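PDB 5JD6: MGS-MChE2 from Uncultured bacterium, which probably hydrolyses carboxylic esters, as an esterase of the alpha/beta hydrolase superfamily recovered from the metagenome of lagoon sediment. Local coordinates for residues A[9-14]-A[73-78]; A[22-27]-A[49-54]; A[85-90]-A[106-111]. All coordinates share one frame; numbering follows the deposited sequence.

Contact 1: A[9-14]-A[73-78]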
ATOM      1  N   GLY A   9      12.823 -11.602  14.090  1.00 25.07           N
ATOM      2  CA  GLY A   9      12.205 -10.925  15.213  1.00 25.44           C
ATOM      3  C   GLY A   9      10.695 -10.987  15.109  1.00 22.40           C
ATOM      4  O   GLY A   9      10.127 -12.054  14.888  1.00 37.62           O
ATOM      5  N   LYS A  10      10.042  -9.840  15.262  1.00 30.54           N
ATOM      6  CA  LYS A  10       8.589  -9.775  15.170  1.00 22.21           C
ATOM      7  C   LYS A  10       8.137  -9.513  13.738  1.00 34.65           C
ATOM      8  O   LYS A  10       6.939  -9.469  13.456  1.00 33.48           O
ATOM      9  CB  LYS A  10       8.039  -8.691  16.099  1.00 23.10           C
ATOM     10  CG  LYS A  10       8.471  -7.280  15.730  1.00 23.22           C
ATOM     11  CD  LYS A  10       7.766  -6.246  16.593  1.00 30.79           C
ATOM     12  CE  LYS A  10       8.163  -4.834  16.201  1.00 38.59           C
ATOM     13  NZ  LYS A  10       7.436  -3.812  17.006  1.00 44.54           N
ATOM     14  N   PHE A  11       9.100  -9.341  12.835  1.00 32.32           N
ATOM     15  CA  PHE A  11       8.794  -9.024  11.444  1.00 25.30           C
ATOM     16  C   PHE A  11       8.709 -10.265  10.559  1.00 27.50           C
ATOM     17  O   PHE A  11       9.675 -11.017  10.426  1.00 28.34           O
ATOM     18  CB  PHE A  11       9.838  -8.067  10.870  1.00 20.10           C
ATOM     19  CG  PHE A  11       9.831  -6.707  11.503  1.00 22.64           C
ATOM     20  CD1 PHE A  11       8.736  -5.870  11.365  1.00 20.23           C
ATOM     21  CD2 PHE A  11      10.926  -6.257  12.224  1.00 22.40           C
ATOM     22  CE1 PHE A  11       8.729  -4.615  11.939  1.00 24.77           C
ATOM     23  CE2 PHE A  11      10.925  -5.003  12.803  1.00 19.34           C
ATOM     24  CZ  PHE A  11       9.826  -4.181  12.661  1.00 27.47           C
ATOM     25  N   THR A  12       7.541 -10.464   9.955  1.00 24.46           N
ATOM     26  CA  THR A  12       7.352 -11.493   8.942  1.00 25.75           C
ATOM     27  C   THR A  12       7.130 -10.819   7.592  1.00 26.11           C
ATOM     28  O   THR A  12       6.247  -9.970   7.458  1.00 28.16           O
ATOM     29  CB  THR A  12       6.159 -12.411   9.273  1.00 25.63           C
ATOM     30  OG1 THR A  12       6.374 -13.042  10.542  1.00 33.41           O
ATOM     31  CG2 THR A  12       5.987 -13.479   8.203  1.00 22.21           C
ATOM     32  N   TYR A  13       7.928 -11.186   6.594  1.00 22.09           N
ATOM     33  CA  TYR A  13       7.846 -10.522   5.295  1.00 18.40           C
ATOM     34  C   TYR A  13       8.398 -11.365   4.148  1.00 27.64           C
ATOM     35  O   TYR A  13       9.258 -12.222   4.347  1.00 19.76           O
ATOM     36  CB  TYR A  13       8.584  -9.180   5.346  1.00 27.32           C
ATOM     37  CG  TYR A  13      10.073  -9.291   5.602  1.00 19.76           C
ATOM     38  CD1 TYR A  13      10.564  -9.508   6.884  1.00 17.46           C
ATOM     39  CD2 TYR A  13      10.985  -9.166   4.563  1.00 17.45           C
ATOM     40  CE1 TYR A  13      11.922  -9.608   7.121  1.00 17.92           C
ATOM     41  CE2 TYR A  13      12.344  -9.262   4.791  1.00 18.01           C
ATOM     42  CZ  TYR A  13      12.807  -9.483   6.072  1.00 27.36           C
ATOM     43  OH  TYR A  13      14.163  -9.582   6.304  1.00 24.60           O
ATOM     44  N   LEU A  14       7.884 -11.116   2.946  1.00 19.39           N
ATOM     45  CA  LEU A  14       8.442 -11.707   1.737  1.00 25.91           C
ATOM     46  C   LEU A  14       9.557 -10.824   1.198  1.00 23.06           C
ATOM     47  O   LEU A  14       9.473  -9.597   1.255  1.00 23.58           O
ATOM     48  CB  LEU A  14       7.371 -11.902   0.661  1.00 27.58           C
ATOM     49  CG  LEU A  14       6.336 -13.011   0.841  1.00 39.12           C
ATOM     50  CD1 LEU A  14       5.551 -13.205  -0.447  1.00 43.03           C
ATOM     51  CD2 LEU A  14       6.991 -14.312   1.272  1.00 42.10           C
ATOM     52  N   LEU A  73       5.446   0.393  10.036  1.00 19.31           N
ATOM     53  CA  LEU A  73       6.139   0.420   8.754  1.00 21.52           C
ATOM     54  C   LEU A  73       7.480   1.128   8.891  1.00 26.25           C
ATOM     55  O   LEU A  73       8.497   0.661   8.376  1.00 23.76           O
ATOM     56  CB  LEU A  73       5.283   1.110   7.690  1.00 18.02           C
ATOM     57  CG  LEU A  73       6.017   1.463   6.394  1.00 24.56           C
ATOM     58  CD1 LEU A  73       6.472   0.205   5.671  1.00 21.19           C
ATOM     59  CD2 LEU A  73       5.150   2.326   5.492  1.00 28.49           C
ATOM     60  N   LYS A  74       7.467   2.260   9.589  1.00 26.37           N
ATOM     61  CA  LYS A  74       8.681   3.018   9.862  1.00 29.27           C
ATOM     62  C   LYS A  74       9.690   2.165  10.623  1.00 29.27           C
ATOM     63  O   LYS A  74      10.882   2.170  10.314  1.00 27.56           O
ATOM     64  CB  LYS A  74       8.352   4.284  10.655  1.00 36.84           C
ATOM     65  CG  LYS A  74       9.550   5.163  10.965  1.00 41.15           C
ATOM     66  CD  LYS A  74      10.237   5.633   9.695  1.00 49.34           C
ATOM     67  CE  LYS A  74      11.184   6.789   9.980  1.00 60.54           C
ATOM     68  NZ  LYS A  74      12.169   6.457  11.047  1.00 62.47           N
ATOM     69  N   GLU A  75       9.202   1.427  11.615  1.00 20.26           N
ATOM     70  CA  GLU A  75      10.056   0.544  12.399  1.00 33.76           C
ATOM     71  C   GLU A  75      10.659  -0.552  11.523  1.00 36.95           C
ATOM     72  O   GLU A  75      11.789  -0.985  11.747  1.00 38.95           O
ATOM     73  CB  GLU A  75       9.272  -0.074  13.557  1.00 32.22           C
ATOM     74  CG  GLU A  75      10.128  -0.883  14.520  1.00 47.09           C
ATOM     75  CD  GLU A  75       9.320  -1.503  15.643  1.00 57.07           C
ATOM     76  OE1 GLU A  75       8.076  -1.386  15.617  1.00 60.00           O
ATOM     77  OE2 GLU A  75       9.930  -2.110  16.549  1.00 51.84           O
ATOM     78  N   PHE A  76       9.901  -0.989  10.520  1.00 32.03           N
ATOM     79  CA  PHE A  76      10.365  -2.029   9.606  1.00 25.20           C
ATOM     80  C   PHE A  76      11.481  -1.520   8.699  1.00 16.97           C
ATOM     81  O   PHE A  76      12.495  -2.191   8.518  1.00 17.87           O
ATOM     82  CB  PHE A  76       9.208  -2.561   8.758  1.00 22.60           C
ATOM     83  CG  PHE A  76       9.630  -3.560   7.715  1.00 21.40           C
ATOM     84  CD1 PHE A  76      10.067  -4.823   8.082  1.00 23.59           C
ATOM     85  CD2 PHE A  76       9.587  -3.236   6.368  1.00 16.63           C
ATOM     86  CE1 PHE A  76      10.457  -5.745   7.126  1.00 24.59           C
ATOM     87  CE2 PHE A  76       9.976  -4.152   5.406  1.00 17.13           C
ATOM     88  CZ  PHE A  76      10.410  -5.409   5.786  1.00 19.76           C
ATOM     89  N   VAL A  77      11.289  -0.334   8.132  1.00 17.45           N
ATOM     90  CA  VAL A  77      12.289   0.263   7.252  1.00 21.31           C
ATOM     91  C   VAL A  77      13.565   0.585   8.025  1.00 26.40           C
ATOM     92  O   VAL A  77      14.671   0.336   7.543  1.00 21.54           O
ATOM     93  CB  VAL A  77      11.756   1.544   6.577  1.00 19.85           C
ATOM     94  CG1 VAL A  77      12.829   2.167   5.697  1.00 23.35           C
ATOM     95  CG2 VAL A  77      10.511   1.232   5.761  1.00 16.64           C
ATOM     96  N   ASP A  78      13.401   1.133   9.226  1.00 29.33           N
ATOM     97  CA  ASP A  78      14.537   1.427  10.097  1.00 33.14           C
ATOM     98  C   ASP A  78      15.295   0.152  10.447  1.00 33.35           C
ATOM     99  O   ASP A  78      16.524   0.127  10.422  1.00 42.87           O
ATOM    100  CB  ASP A  78      14.078   2.132  11.376  1.00 37.45           C
ATOM    101  CG  ASP A  78      13.528   3.521  11.114  1.00 54.53           C
ATOM    102  OD1 ASP A  78      13.867   4.108  10.064  1.00 61.23           O
ATOM    103  OD2 ASP A  78      12.760   4.027  11.960  1.00 54.49           O
TER
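Phe76 drives the edge of its ring against two aromatic faces at once, those of Phe11 and Tyr13. The centroids of the Phe11 and Phe76 rings are 5.4 Å apart. Their planes stand at 63°. Phe76 CD1 lies 3.7 Å from Phe11 CD1, above the Phe11 ring but offset toward its rim. Between Tyr13 and Phe76 the centroids are 5.2 Å apart. These planes meet at 67°. Here CE1 and CZ of Phe76 lie over the phenol ring, Phe76 CE1 coming 3.8 Å from Tyr13 CD1. Both pairs are T-shaped (edge-to-face). With CG anti to the backbone N, the ring of Phe76 lies between the faces of Phe11 and Tyr13. The far end of the Phe11 ring reaches the helix backbone, CE1 and CZ touching CA of Phe76, while CG of Glu75 meets its edge, 3.8 Å from Phe11 CZ. On the face of Phe11 opposite Phe76 lies the aliphatic part of Lys10, with CG over the ring centre. From there the extended lysine chain runs out to the carboxylate of Glu75, meeting it at about a right angle. Lys10 NZ forms a salt bridge with Glu75 OE1 at 2.9 Å, approaching from the syn side but 29° out of the carboxylate plane, and a weak second bond to Glu75 OE2 at 3.1 Å. This ion pair borders the buried rings on the outer side. Tyr72 and Phe79 add further rings around Phe11, and the phenol oxygen of Tyr13 bonds to Lys80. The whole is an aromatic cluster sealing helix 66-80 against strand 11-16, the helix-on-sheet packing of an alpha/beta hydrolase fold near one margin of its sheet.

Contact 2: A[22-27]-A[49-54]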
ATOM      1  N   ILE A  22      11.551  -1.830  -2.762  1.00 24.97           N
ATOM      2  CA  ILE A  22      10.143  -1.477  -2.877  1.00 24.57           C
ATOM      3  C   ILE A  22       9.360  -2.156  -1.759  1.00 25.94           C
ATOM      4  O   ILE A  22       9.253  -3.383  -1.726  1.00 23.11           O
ATOM      5  CB  ILE A  22       9.549  -1.890  -4.238  1.00 30.34           C
ATOM      6  CG1 ILE A  22      10.261  -1.165  -5.380  1.00 34.09           C
ATOM      7  CG2 ILE A  22       8.055  -1.605  -4.279  1.00 23.07           C
ATOM      8  CD1 ILE A  22       9.738  -1.535  -6.752  1.00 27.49           C
ATOM      9  N   VAL A  23       8.826  -1.359  -0.839  1.00 20.70           N
ATOM     10  CA  VAL A  23       8.045  -1.900   0.266  1.00 21.09           C
ATOM     11  C   VAL A  23       6.556  -1.854  -0.059  1.00 26.23           C
ATOM     12  O   VAL A  23       6.001  -0.792  -0.343  1.00 20.50           O
ATOM     13  CB  VAL A  23       8.315  -1.142   1.578  1.00 20.19           C
ATOM     14  CG1 VAL A  23       7.482  -1.725   2.707  1.00 16.97           C
ATOM     15  CG2 VAL A  23       9.798  -1.201   1.922  1.00 20.50           C
ATOM     16  N   ILE A  24       5.918  -3.018  -0.012  1.00 24.97           N
ATOM     17  CA  ILE A  24       4.528  -3.164  -0.418  1.00 19.48           C
ATOM     18  C   ILE A  24       3.585  -3.309   0.773  1.00 24.17           C
ATOM     19  O   ILE A  24       3.788  -4.162   1.634  1.00 30.12           O
ATOM     20  CB  ILE A  24       4.355  -4.383  -1.341  1.00 29.76           C
ATOM     21  CG1 ILE A  24       4.987  -4.110  -2.705  1.00 30.95           C
ATOM     22  CG2 ILE A  24       2.888  -4.732  -1.497  1.00 26.24           C
ATOM     23  CD1 ILE A  24       4.853  -5.262  -3.676  1.00 34.62           C
ATOM     24  N   LEU A  25       2.552  -2.472   0.812  1.00 22.62           N
ATOM     25  CA  LEU A  25       1.544  -2.552   1.862  1.00 22.52           C
ATOM     26  C   LEU A  25       0.196  -2.992   1.301  1.00 24.76           C
ATOM     27  O   LEU A  25      -0.470  -2.235   0.596  1.00 27.25           O
ATOM     28  CB  LEU A  25       1.397  -1.206   2.568  1.00 23.11           C
ATOM     29  CG  LEU A  25       2.616  -0.705   3.339  1.00 33.33           C
ATOM     30  CD1 LEU A  25       2.321   0.648   3.960  1.00 34.99           C
ATOM     31  CD2 LEU A  25       3.020  -1.711   4.402  1.00 39.55           C
ATOM     32  N   HIS A  26      -0.199  -4.222   1.616  1.00 29.99           N
ATOM     33  CA  HIS A  26      -1.489  -4.742   1.182  1.00 45.33           C
ATOM     34  C   HIS A  26      -2.579  -4.354   2.179  1.00 48.53           C
ATOM     35  O   HIS A  26      -2.285  -3.885   3.279  1.00 48.48           O
ATOM     36  CB  HIS A  26      -1.429  -6.262   1.017  1.00 51.67           C
ATOM     37  CG  HIS A  26      -1.306  -7.006   2.312  1.00 61.78           C
ATOM     38  ND1 HIS A  26      -2.282  -7.863   2.770  1.00 72.92           N
ATOM     39  CD2 HIS A  26      -0.326  -7.014   3.244  1.00 63.36           C
ATOM     40  CE1 HIS A  26      -1.906  -8.372   3.931  1.00 76.45           C
ATOM     41  NE2 HIS A  26      -0.724  -7.874   4.241  1.00 71.12           N
ATOM     42  N   GLY A  27      -3.836  -4.550   1.793  1.00 47.06           N
ATOM     43  CA  GLY A  27      -4.957  -4.174   2.635  1.00 48.48           C
ATOM     44  C   GLY A  27      -5.402  -5.272   3.584  1.00 52.62           C
ATOM     45  O   GLY A  27      -4.620  -6.152   3.941  1.00 53.95           O
ATOM     46  N   VAL A  49      11.945  -6.207  -3.739  1.00 20.51           N
ATOM     47  CA  VAL A  49      10.545  -6.200  -3.335  1.00 25.21           C
ATOM     48  C   VAL A  49      10.366  -6.791  -1.939  1.00 25.41           C
ATOM     49  O   VAL A  49      10.739  -7.935  -1.683  1.00 28.28           O
ATOM     50  CB  VAL A  49       9.666  -6.973  -4.333  1.00 24.55           C
ATOM     51  CG1 VAL A  49       8.207  -6.913  -3.909  1.00 26.07           C
ATOM     52  CG2 VAL A  49       9.839  -6.403  -5.734  1.00 18.77           C
ATOM     53  N   LEU A  50       9.794  -5.996  -1.040  1.00 22.57           N
ATOM     54  CA  LEU A  50       9.566  -6.417   0.337  1.00 25.39           C
ATOM     55  C   LEU A  50       8.094  -6.283   0.695  1.00 25.97           C
ATOM     56  O   LEU A  50       7.510  -5.209   0.553  1.00 29.42           O
ATOM     57  CB  LEU A  50      10.420  -5.592   1.303  1.00 20.01           C
ATOM     58  CG  LEU A  50      11.936  -5.666   1.114  1.00 22.46           C
ATOM     59  CD1 LEU A  50      12.557  -4.283   1.204  1.00 29.44           C
ATOM     60  CD2 LEU A  50      12.552  -6.591   2.146  1.00 24.73           C
ATOM     61  N   ILE A  51       7.491  -7.374   1.153  1.00 30.21           N
ATOM     62  CA  ILE A  51       6.088  -7.344   1.545  1.00 23.04           C
ATOM     63  C   ILE A  51       5.922  -7.744   3.005  1.00 21.41           C
ATOM     64  O   ILE A  51       5.780  -8.925   3.318  1.00 29.58           O
ATOM     65  CB  ILE A  51       5.230  -8.267   0.662  1.00 22.44           C
ATOM     66  CG1 ILE A  51       5.595  -8.087  -0.812  1.00 20.06           C
ATOM     67  CG2 ILE A  51       3.752  -7.993   0.886  1.00 20.28           C
ATOM     68  CD1 ILE A  51       4.737  -8.892  -1.751  1.00 19.67           C
ATOM     69  N   PRO A  52       5.946  -6.752   3.908  1.00 20.15           N
ATOM     70  CA  PRO A  52       5.803  -6.992   5.347  1.00 21.74           C
ATOM     71  C   PRO A  52       4.360  -7.250   5.757  1.00 28.13           C
ATOM     72  O   PRO A  52       3.443  -6.652   5.192  1.00 39.27           O
ATOM     73  CB  PRO A  52       6.317  -5.694   5.965  1.00 26.17           C
ATOM     74  CG  PRO A  52       5.993  -4.659   4.948  1.00 29.86           C
ATOM     75  CD  PRO A  52       6.168  -5.327   3.608  1.00 19.78           C
ATOM     76  N   GLU A  53       4.162  -8.135   6.728  1.00 30.36           N
ATOM     77  CA  GLU A  53       2.828  -8.377   7.256  1.00 36.78           C
ATOM     78  C   GLU A  53       2.556  -7.486   8.454  1.00 43.22           C
ATOM     79  O   GLU A  53       3.128  -7.669   9.527  1.00 55.91           O
ATOM     80  CB  GLU A  53       2.649  -9.850   7.626  1.00 41.51           C
ATOM     81  CG  GLU A  53       2.845 -10.760   6.439  1.00 59.62           C
ATOM     82  CD  GLU A  53       2.008 -10.319   5.254  1.00 81.69           C
ATOM     83  OE1 GLU A  53       0.777 -10.160   5.409  1.00 87.00           O
ATOM     84  OE2 GLU A  53       2.594 -10.088   4.178  1.00 85.79           O
ATOM     85  N   LEU A  54       1.682  -6.508   8.249  1.00 37.48           N
ATOM     86  CA  LEU A  54       1.327  -5.562   9.292  1.00 43.97           C
ATOM     87  C   LEU A  54       0.487  -6.240  10.369  1.00 48.36           C
ATOM     88  O   LEU A  54      -0.262  -7.175  10.083  1.00 43.42           O
ATOM     89  CB  LEU A  54       0.577  -4.370   8.696  1.00 46.81           C
ATOM     90  CG  LEU A  54       1.322  -3.617   7.590  1.00 44.58           C
ATOM     91  CD1 LEU A  54       0.532  -2.394   7.148  1.00 52.89           C
ATOM     92  CD2 LEU A  54       2.719  -3.227   8.047  1.00 35.24           C
TER
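Ile24 and Ile51 both hold CG1 anti to the carbonyl carbon (chi1 -71° and -45°); as neighbours in register with similar first torsions, they lie side by side and point the same way, Ile24 CB 3.9 Å from Ile51 CG1. Ile24 CD1 also reaches back to Val49 CG1, at 3.7 Å. Cut back to alanine, Ile51 would probably leave a gap beside Ile24, which would keep Val49 but lose CG1, CG2 and CD1 of its neighbour, and packing against Ile39 of helix 36-41 would go too. Val23, Leu50 and Pro52 occupy the other face of the sheet: Val23 CG1 meets Pro52 CD at 3.9 Å, and Val23 CG2 meets Leu50 CD1. Beneath the side chains the backbones pair in parallel. Leu50 N bonds to Ile22 O and Ile24 N to Leu50 O, each at 2.8 Å, so Leu50 gives and accepts. Pro52 has no N-H to continue the ladder; Pro52 CD instead packs 3.3 Å from Ile24 O. At the end of strand 20-25 the side chains of Leu25 and Leu54 cross at about a right angle, Leu25 CD2 3.8 Å from Leu54 CD1. The bent chain of Glu53 brings OE1 to His26 NE2 in a weak, poorly angled bond of 3.0 Å. Helix 66-80 covers the valine face; helix 36-41, on the isoleucine face, links the two strands in a parallel beta-alpha-beta crossover of the alpha/beta hydrolase fold.

Contact 3: A[85-90]-A[106-111]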
ATOM      1  N   VAL A  85      13.002   4.405   0.861  1.00 31.97           N
ATOM      2  CA  VAL A  85      12.374   3.300   0.144  1.00 27.98           C
ATOM      3  C   VAL A  85      11.294   3.795  -0.806  1.00 32.45           C
ATOM      4  O   VAL A  85      10.934   4.972  -0.800  1.00 39.30           O
ATOM      5  CB  VAL A  85      11.737   2.276   1.108  1.00 26.23           C
ATOM      6  CG1 VAL A  85      12.802   1.564   1.923  1.00 27.97           C
ATOM      7  CG2 VAL A  85      10.718   2.959   2.011  1.00 24.97           C
ATOM      8  N   ILE A  86      10.781   2.884  -1.624  1.00 31.16           N
ATOM      9  CA  ILE A  86       9.618   3.164  -2.450  1.00 34.89           C
ATOM     10  C   ILE A  86       8.405   2.455  -1.859  1.00 24.68           C
ATOM     11  O   ILE A  86       8.418   1.237  -1.681  1.00 24.36           O
ATOM     12  CB  ILE A  86       9.828   2.717  -3.908  1.00 22.71           C
ATOM     13  CG1 ILE A  86      10.959   3.522  -4.550  1.00 25.93           C
ATOM     14  CG2 ILE A  86       8.544   2.881  -4.704  1.00 22.74           C
ATOM     15  CD1 ILE A  86      11.237   3.149  -5.991  1.00 30.46           C
ATOM     16  N   LEU A  87       7.367   3.221  -1.540  1.00 18.61           N
ATOM     17  CA  LEU A  87       6.157   2.659  -0.949  1.00 16.91           C
ATOM     18  C   LEU A  87       5.073   2.399  -1.989  1.00 25.81           C
ATOM     19  O   LEU A  87       4.682   3.296  -2.740  1.00 19.09           O
ATOM     20  CB  LEU A  87       5.607   3.584   0.138  1.00 19.20           C
ATOM     21  CG  LEU A  87       6.421   3.708   1.425  1.00 24.58           C
ATOM     22  CD1 LEU A  87       5.652   4.525   2.450  1.00 22.17           C
ATOM     23  CD2 LEU A  87       6.771   2.336   1.979  1.00 27.42           C
ATOM     24  N   LEU A  88       4.591   1.162  -2.018  1.00 18.15           N
ATOM     25  CA  LEU A  88       3.488   0.774  -2.885  1.00 16.74           C
ATOM     26  C   LEU A  88       2.332   0.282  -2.023  1.00 24.49           C
ATOM     27  O   LEU A  88       2.489  -0.651  -1.235  1.00 20.17           O
ATOM     28  CB  LEU A  88       3.939  -0.303  -3.878  1.00 17.38           C
ATOM     29  CG  LEU A  88       2.895  -1.013  -4.745  1.00 37.94           C
ATOM     30  CD1 LEU A  88       1.953  -0.027  -5.413  1.00 49.03           C
ATOM     31  CD2 LEU A  88       3.589  -1.875  -5.788  1.00 39.03           C
ATOM     32  N   GLY A  89       1.173   0.918  -2.163  1.00 26.40           N
ATOM     33  CA  GLY A  89       0.044   0.610  -1.307  1.00 23.02           C
ATOM     34  C   GLY A  89      -1.276   0.412  -2.025  1.00 29.52           C
ATOM     35  O   GLY A  89      -1.573   1.088  -3.010  1.00 27.88           O
ATOM     36  N   ASN A  90      -2.071  -0.523  -1.515  1.00 38.68           N
ATOM     37  CA  ASN A  90      -3.401  -0.804  -2.044  1.00 37.79           C
ATOM     38  C   ASN A  90      -4.435  -0.854  -0.925  1.00 36.42           C
ATOM     39  O   ASN A  90      -4.141  -1.332   0.171  1.00 41.53           O
ATOM     40  CB  ASN A  90      -3.397  -2.123  -2.816  1.00 39.15           C
ATOM     41  CG  ASN A  90      -4.793  -2.650  -3.082  1.00 51.57           C
ATOM     42  OD1 ASN A  90      -5.232  -3.616  -2.458  1.00 62.93           O
ATOM     43  ND2 ASN A  90      -5.499  -2.016  -4.010  1.00 55.45           N
ATOM     44  N   GLU A 106      11.151  11.860   4.804  1.00 45.49           N
ATOM     45  CA  GLU A 106      12.577  11.707   4.535  1.00 54.82           C
ATOM     46  C   GLU A 106      12.975  10.249   4.324  1.00 55.94           C
ATOM     47  O   GLU A 106      14.096   9.958   3.904  1.00 53.91           O
ATOM     48  CB  GLU A 106      13.404  12.308   5.678  1.00 62.56           C
ATOM     49  CG  GLU A 106      12.994  11.841   7.069  1.00 68.87           C
ATOM     50  CD  GLU A 106      11.839  12.642   7.643  1.00 74.70           C
ATOM     51  OE1 GLU A 106      11.642  13.799   7.213  1.00 80.14           O
ATOM     52  OE2 GLU A 106      11.125  12.113   8.522  1.00 70.51           O
ATOM     53  N   ILE A 107      12.055   9.334   4.614  1.00 54.10           N
ATOM     54  CA  ILE A 107      12.333   7.910   4.484  1.00 49.26           C
ATOM     55  C   ILE A 107      11.692   7.339   3.218  1.00 48.03           C
ATOM     56  O   ILE A 107      11.911   6.179   2.865  1.00 50.30           O
ATOM     57  CB  ILE A 107      11.838   7.130   5.729  1.00 50.69           C
ATOM     58  CG1 ILE A 107      12.799   5.990   6.070  1.00 58.02           C
ATOM     59  CG2 ILE A 107      10.402   6.639   5.547  1.00 46.74           C
ATOM     60  CD1 ILE A 107      14.157   6.464   6.542  1.00 68.91           C
ATOM     61  N   VAL A 108      10.914   8.167   2.527  1.00 41.25           N
ATOM     62  CA  VAL A 108      10.205   7.729   1.328  1.00 28.58           C
ATOM     63  C   VAL A 108      10.711   8.417   0.061  1.00 28.63           C
ATOM     64  O   VAL A 108      10.574   9.628  -0.096  1.00 26.53           O
ATOM     65  CB  VAL A 108       8.695   7.981   1.452  1.00 27.26           C
ATOM     66  CG1 VAL A 108       7.979   7.529   0.189  1.00 23.61           C
ATOM     67  CG2 VAL A 108       8.140   7.267   2.675  1.00 25.12           C
ATOM     68  N   GLN A 109      11.286   7.632  -0.845  1.00 37.70           N
ATOM     69  CA  GLN A 109      11.789   8.159  -2.110  1.00 38.49           C
ATOM     70  C   GLN A 109      10.646   8.452  -3.076  1.00 33.90           C
ATOM     71  O   GLN A 109      10.650   9.469  -3.770  1.00 38.71           O
ATOM     72  CB  GLN A 109      12.774   7.176  -2.747  1.00 38.11           C
ATOM     73  CG  GLN A 109      13.360   7.659  -4.066  1.00 45.99           C
ATOM     74  CD  GLN A 109      14.372   6.692  -4.647  1.00 56.43           C
ATOM     75  OE1 GLN A 109      14.476   5.544  -4.211  1.00 58.61           O
ATOM     76  NE2 GLN A 109      15.128   7.152  -5.637  1.00 65.62           N
ATOM     77  N   ALA A 110       9.669   7.552  -3.116  1.00 27.34           N
ATOM     78  CA  ALA A 110       8.498   7.722  -3.969  1.00 30.43           C
ATOM     79  C   ALA A 110       7.308   6.964  -3.398  1.00 24.21           C
ATOM     80  O   ALA A 110       7.473   6.015  -2.630  1.00 21.29           O
ATOM     81  CB  ALA A 110       8.796   7.257  -5.385  1.00 22.03           C
ATOM     82  N   LEU A 111       6.109   7.386  -3.783  1.00 25.45           N
ATOM     83  CA  LEU A 111       4.883   6.775  -3.291  1.00 21.18           C
ATOM     84  C   LEU A 111       4.011   6.298  -4.445  1.00 27.69           C
ATOM     85  O   LEU A 111       3.615   7.090  -5.298  1.00 34.85           O
ATOM     86  CB  LEU A 111       4.110   7.768  -2.420  1.00 27.92           C
ATOM     87  CG  LEU A 111       2.718   7.354  -1.941  1.00 30.88           C
ATOM     88  CD1 LEU A 111       2.792   6.093  -1.095  1.00 25.13           C
ATOM     89  CD2 LEU A 111       2.068   8.489  -1.165  1.00 31.75           C
TER
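Ile107 opens the pairing with Val85: Ile107 O accepts the N-H of Val85, Val85 N lying 2.9 Å away. Ile107 O also lies 3.5 Å from Val85 CG2. Val108 follows, sharing a face of the sheet with Val85 and Leu87. Val108 CG2, anti to the carbonyl carbon, meets Leu87 CD1 at 3.7 Å, with the two side chains crossing at about a right angle. Gln109 is where the chain turns a corner. Gln109 N binds Val85 O at 2.7 Å, and its CB packs on that oxygen too, while the extended side chain passes obliquely by Ile86, Gln109 OE1 staying 4.1 Å from Ile86 CG1 in a loose van der Waals contact. This extra residue makes a beta bulge: Val85 pairs with Val108, but Ile86 pairs with Ala110. The small methyl of Ala110 lies beside Ile86 on the face opposite Leu87, where Phe254 packs over both. Ala110 O accepts the N-H of Leu87, Leu87 N lying 3.0 Å away, and a CA-H...O contact from Ile86 reaches the same oxygen. Leu111 returns to the face of Leu87, Leu111 CD1 touching Leu87 CB at 4.0 Å, while its CA-H points to Leu87 O. Thr101 of helix 92-103 lies against Leu87, Val108 and Leu111, covering part of that face, beside Leu73 and Val77 of helix 66-80. The pairing thus joins the two strands of a right-handed beta-alpha-beta unit around helix 92-103. Strand 85-91 runs on through Gly89 toward Ser91, in a GxSxG sequence that fits the nucleophile elbow of alpha/beta hydrolases, where Ser91 is probably the nucleophile.

All three contacts are largely buried and reach one sheet, but only contact 1 joins helix to strand, and it has a charged pair at its outer side. Contacts 2 and 3 lie deeper, join parallel strands through backbone bonds and aliphatic side chains, and lack aromatic stacks; contact 2 adds a weak polar contact between His26 and Glu53. They meet where strands 20-25 and 85-91 are neighbours, Val23 N reaching Ile86 O at 2.8 Å and Leu25 N reaching Leu88 O. Strand 11-16 of contact 1 pairs antiparallel with strand 47-52 of contact 2. Helix 66-80 spans all three: Phe76 faces strand 11-16, while Leu73 packs on Val23, Leu25 and Leu87.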